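Local coordinates for nicastrin (PDB 4R12), which probably serves as an essential subunit of the gamma-secretase complex, which cleaves membrane proteins such as Notch receptors and APP within the membrane, at residues A[232-246]-A[417-431]. Numbering follows the deposited sequence.
Sequences IGADQSSFATVTLLS and DDNENVLGSTLNDIV
Asp417 accepts hydrogen bonds from the first backbone amides of helix 234-246, and further along Phe239 packs against the chain that leads into helix 427-431, in a buried contact inside the large lobe. The carboxylate of Asp417 faces the first turn, where Gly233 holds the N-cap position. Its OD1 accepts from Asp235 N at 2.8 Å, on the syn side, and OD2 uses its syn lone pair for Gln236 N at 3.0 Å. The backbone joins in, with Ala234 N bonded almost straight to Asp417 O (2.8 Å, 175°). Asn421 ND2 comes from above the carboxylate plane to OD1, so both a helix amide and a side-chain amide grip this oxygen. The helix end would probably stabilise the negative charge. An asparagine here would probably leave one of the helix amides without its acceptor and weaken the hold on the helix start. The large lobe belongs to the zinc-exopeptidase clan, and this helix lies over strands 214-220 and 262-268, while its Phe239 side meets 417-431. CG of Phe239 lies opposite the backbone N (chi1 -175°), which carries the ring across to Val422, with CD2 3.7 Å from Val422 CB. The ring edge meets Leu423 O, 3.6 Å from CE2. Ile430 CD1 and Leu427 CD1 approach the ring obliquely. The two helices cross at -52°. Thr243 CG2 touches Ile430 CG2 at 3.7 Å, and Ser246 packs on Val431.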
# COMPACT_ATOMS: atom_id res chain seq x y z
N ILE A 232 3.63 0.80 -6.81
CA ILE A 232 2.62 -0.09 -7.38
C ILE A 232 2.37 -1.29 -6.47
O ILE A 232 1.22 -1.66 -6.20
CB ILE A 232 3.04 -0.59 -8.78
CG1 ILE A 232 3.21 0.61 -9.73
CG2 ILE A 232 2.03 -1.62 -9.35
CD1 ILE A 232 3.62 0.21 -11.13
N GLY A 233 3.46 -1.88 -5.96
CA GLY A 233 3.39 -3.06 -5.09
C GLY A 233 2.45 -4.13 -5.63
O GLY A 233 1.50 -4.52 -4.95
N ALA A 234 2.71 -4.60 -6.84
CA ALA A 234 1.81 -5.52 -7.52
C ALA A 234 1.60 -6.79 -6.67
O ALA A 234 0.47 -7.09 -6.28
CB ALA A 234 2.34 -5.87 -8.91
N ASP A 235 2.67 -7.50 -6.32
CA ASP A 235 2.48 -8.69 -5.49
C ASP A 235 2.29 -8.32 -4.02
O ASP A 235 1.54 -8.98 -3.30
CB ASP A 235 3.64 -9.69 -5.62
CG ASP A 235 3.22 -11.11 -5.23
OD1 ASP A 235 2.03 -11.44 -5.44
OD2 ASP A 235 4.06 -11.87 -4.70
N GLN A 236 2.98 -7.27 -3.58
CA GLN A 236 2.86 -6.83 -2.19
C GLN A 236 1.41 -6.62 -1.76
O GLN A 236 0.99 -7.10 -0.70
CB GLN A 236 3.65 -5.53 -1.98
CG GLN A 236 3.58 -5.02 -0.55
CD GLN A 236 4.42 -3.76 -0.36
OE1 GLN A 236 4.53 -2.94 -1.28
NE2 GLN A 236 5.02 -3.61 0.81
N SER A 237 0.64 -5.91 -2.58
CA SER A 237 -0.74 -5.58 -2.24
C SER A 237 -1.73 -5.57 -3.41
O SER A 237 -2.83 -6.11 -3.31
CB SER A 237 -0.81 -4.19 -1.58
OG SER A 237 -0.01 -4.11 -0.41
N SER A 238 -1.36 -4.92 -4.51
CA SER A 238 -2.39 -4.48 -5.45
C SER A 238 -2.96 -5.62 -6.30
O SER A 238 -4.11 -5.54 -6.75
CB SER A 238 -1.84 -3.34 -6.33
OG SER A 238 -0.77 -3.77 -7.14
N PHE A 239 -2.20 -6.71 -6.51
CA PHE A 239 -2.81 -7.87 -7.16
C PHE A 239 -4.00 -8.35 -6.31
O PHE A 239 -5.11 -8.53 -6.85
CB PHE A 239 -1.79 -9.00 -7.37
CG PHE A 239 -2.31 -10.20 -8.15
CD1 PHE A 239 -3.12 -11.15 -7.54
CD2 PHE A 239 -1.92 -10.41 -9.47
CE1 PHE A 239 -3.57 -12.27 -8.25
CE2 PHE A 239 -2.36 -11.53 -10.17
CZ PHE A 239 -3.18 -12.45 -9.56
N ALA A 240 -3.79 -8.54 -5.00
CA ALA A 240 -4.87 -8.91 -4.10
C ALA A 240 -5.99 -7.86 -4.04
O ALA A 240 -7.17 -8.21 -3.98
CB ALA A 240 -4.32 -9.17 -2.66
N THR A 241 -5.63 -6.58 -4.07
CA THR A 241 -6.67 -5.54 -4.09
C THR A 241 -7.59 -5.69 -5.31
O THR A 241 -8.81 -5.63 -5.19
CB THR A 241 -6.04 -4.14 -4.08
OG1 THR A 241 -5.21 -4.02 -2.92
CG2 THR A 241 -7.14 -3.07 -4.05
N VAL A 242 -7.00 -5.90 -6.49
CA VAL A 242 -7.78 -6.14 -7.70
C VAL A 242 -8.64 -7.39 -7.56
O VAL A 242 -9.83 -7.42 -7.95
CB VAL A 242 -6.84 -6.30 -8.92
CG1 VAL A 242 -7.62 -6.79 -10.14
CG2 VAL A 242 -6.15 -4.98 -9.23
N THR A 243 -8.02 -8.43 -7.01
CA THR A 243 -8.70 -9.70 -6.79
C THR A 243 -9.94 -9.52 -5.94
O THR A 243 -11.04 -9.91 -6.35
CB THR A 243 -7.76 -10.71 -6.08
OG1 THR A 243 -6.63 -11.00 -6.92
CG2 THR A 243 -8.51 -12.02 -5.79
N LEU A 244 -9.79 -8.92 -4.76
CA LEU A 244 -10.92 -8.81 -3.84
C LEU A 244 -12.02 -7.89 -4.38
O LEU A 244 -13.21 -8.19 -4.24
CB LEU A 244 -10.47 -8.33 -2.47
CG LEU A 244 -11.56 -8.42 -1.41
CD1 LEU A 244 -12.15 -9.85 -1.37
CD2 LEU A 244 -11.00 -8.04 -0.04
N LEU A 245 -11.64 -6.78 -5.01
CA LEU A 245 -12.66 -5.95 -5.67
C LEU A 245 -13.38 -6.74 -6.77
O LEU A 245 -14.60 -6.58 -6.94
CB LEU A 245 -12.07 -4.65 -6.24
CG LEU A 245 -11.64 -3.63 -5.17
CD1 LEU A 245 -10.76 -2.53 -5.79
CD2 LEU A 245 -12.87 -3.00 -4.50
N SER A 246 -12.65 -7.58 -7.50
CA SER A 246 -13.25 -8.35 -8.59
C SER A 246 -14.14 -9.49 -8.04
O SER A 246 -15.17 -9.83 -8.62
CB SER A 246 -12.17 -8.91 -9.52
OG SER A 246 -11.41 -7.84 -10.07
N ASP A 417 8.23 -4.11 -8.34
CA ASP A 417 7.08 -4.94 -8.02
C ASP A 417 5.89 -4.42 -8.84
O ASP A 417 4.99 -3.76 -8.31
CB ASP A 417 6.78 -4.92 -6.52
CG ASP A 417 5.67 -5.87 -6.12
OD1 ASP A 417 5.21 -6.67 -6.97
OD2 ASP A 417 5.25 -5.82 -4.93
N ASP A 418 5.92 -4.73 -10.13
CA ASP A 418 4.99 -4.13 -11.08
C ASP A 418 4.22 -5.22 -11.86
O ASP A 418 4.22 -6.39 -11.46
CB ASP A 418 5.74 -3.19 -12.04
CG ASP A 418 6.84 -3.90 -12.83
OD1 ASP A 418 6.84 -5.16 -12.90
OD2 ASP A 418 7.71 -3.20 -13.39
N ASN A 419 3.59 -4.85 -12.98
CA ASN A 419 2.72 -5.80 -13.67
C ASN A 419 3.48 -7.01 -14.19
O ASN A 419 2.89 -8.09 -14.34
CB ASN A 419 1.90 -5.14 -14.82
CG ASN A 419 2.76 -4.57 -15.96
OD1 ASN A 419 3.96 -4.78 -16.05
ND2 ASN A 419 2.10 -3.83 -16.85
N GLU A 420 4.78 -6.84 -14.43
CA GLU A 420 5.61 -7.95 -14.89
C GLU A 420 6.10 -8.84 -13.74
O GLU A 420 6.73 -9.88 -13.97
CB GLU A 420 6.79 -7.42 -15.69
CG GLU A 420 6.34 -6.84 -17.02
CD GLU A 420 7.48 -6.42 -17.91
OE1 GLU A 420 8.64 -6.41 -17.43
OE2 GLU A 420 7.22 -6.09 -19.08
N ASN A 421 5.79 -8.45 -12.52
CA ASN A 421 6.20 -9.22 -11.35
C ASN A 421 5.09 -10.15 -10.87
O ASN A 421 5.28 -10.88 -9.91
CB ASN A 421 6.63 -8.28 -10.21
CG ASN A 421 7.35 -9.01 -9.07
OD1 ASN A 421 8.23 -9.83 -9.30
ND2 ASN A 421 6.97 -8.70 -7.83
N VAL A 422 3.92 -10.12 -11.50
CA VAL A 422 2.81 -10.96 -11.05
C VAL A 422 2.24 -11.76 -12.22
O VAL A 422 2.53 -11.46 -13.37
CB VAL A 422 1.68 -10.14 -10.41
CG1 VAL A 422 2.07 -9.68 -8.99
CG2 VAL A 422 1.31 -8.93 -11.30
N LEU A 423 1.46 -12.79 -11.90
CA LEU A 423 0.92 -13.70 -12.91
C LEU A 423 -0.53 -13.38 -13.25
O LEU A 423 -1.46 -13.99 -12.71
CB LEU A 423 1.03 -15.16 -12.43
CG LEU A 423 2.45 -15.72 -12.29
CD1 LEU A 423 2.41 -17.17 -11.73
CD2 LEU A 423 3.18 -15.69 -13.62
N GLY A 424 -0.72 -12.43 -14.17
CA GLY A 424 -2.05 -12.10 -14.64
C GLY A 424 -2.86 -13.33 -15.07
O GLY A 424 -4.08 -13.37 -14.92
N SER A 425 -2.18 -14.35 -15.59
CA SER A 425 -2.87 -15.55 -16.04
C SER A 425 -3.56 -16.34 -14.91
O SER A 425 -4.40 -17.20 -15.19
CB SER A 425 -1.89 -16.46 -16.79
OG SER A 425 -0.88 -16.94 -15.91
N THR A 426 -3.22 -16.05 -13.66
CA THR A 426 -3.87 -16.75 -12.53
C THR A 426 -5.06 -15.98 -11.96
O THR A 426 -5.80 -16.52 -11.14
CB THR A 426 -2.88 -17.02 -11.35
OG1 THR A 426 -2.40 -15.78 -10.81
CG2 THR A 426 -1.70 -17.90 -11.78
N LEU A 427 -5.24 -14.72 -12.37
CA LEU A 427 -6.22 -13.87 -11.72
C LEU A 427 -7.67 -14.38 -11.83
O LEU A 427 -8.39 -14.42 -10.83
CB LEU A 427 -6.13 -12.44 -12.29
CG LEU A 427 -7.06 -11.39 -11.71
CD1 LEU A 427 -6.92 -11.31 -10.20
CD2 LEU A 427 -6.72 -10.03 -12.36
N ASN A 428 -8.10 -14.79 -13.03
CA ASN A 428 -9.47 -15.28 -13.21
C ASN A 428 -9.78 -16.46 -12.27
O ASN A 428 -10.81 -16.47 -11.58
CB ASN A 428 -9.69 -15.69 -14.66
CG ASN A 428 -9.84 -14.49 -15.60
OD1 ASN A 428 -9.81 -13.33 -15.18
ND2 ASN A 428 -10.02 -14.77 -16.89
N ASP A 429 -8.88 -17.44 -12.27
CA ASP A 429 -9.00 -18.60 -11.39
C ASP A 429 -9.08 -18.21 -9.92
O ASP A 429 -9.95 -18.71 -9.19
CB ASP A 429 -7.83 -19.57 -11.62
CG ASP A 429 -8.08 -20.52 -12.79
OD1 ASP A 429 -9.23 -20.57 -13.25
OD2 ASP A 429 -7.14 -21.22 -13.21
N ILE A 430 -8.20 -17.31 -9.47
CA ILE A 430 -8.22 -16.90 -8.08
C ILE A 430 -9.53 -16.17 -7.74
O ILE A 430 -10.14 -16.43 -6.69
CB ILE A 430 -6.97 -16.02 -7.75
CG1 ILE A 430 -5.71 -16.89 -7.86
CG2 ILE A 430 -7.08 -15.40 -6.36
CD1 ILE A 430 -4.38 -16.12 -7.75
N VAL A 431 -10.00 -15.27 -8.63
CA VAL A 431 -11.27 -14.60 -8.38
C VAL A 431 -12.42 -15.61 -8.33
O VAL A 431 -13.28 -15.56 -7.43
CB VAL A 431 -11.57 -13.53 -9.45
CG1 VAL A 431 -12.96 -12.90 -9.22
CG2 VAL A 431 -10.49 -12.44 -9.42
O HOH W 1 6.31 -3.87 -3.22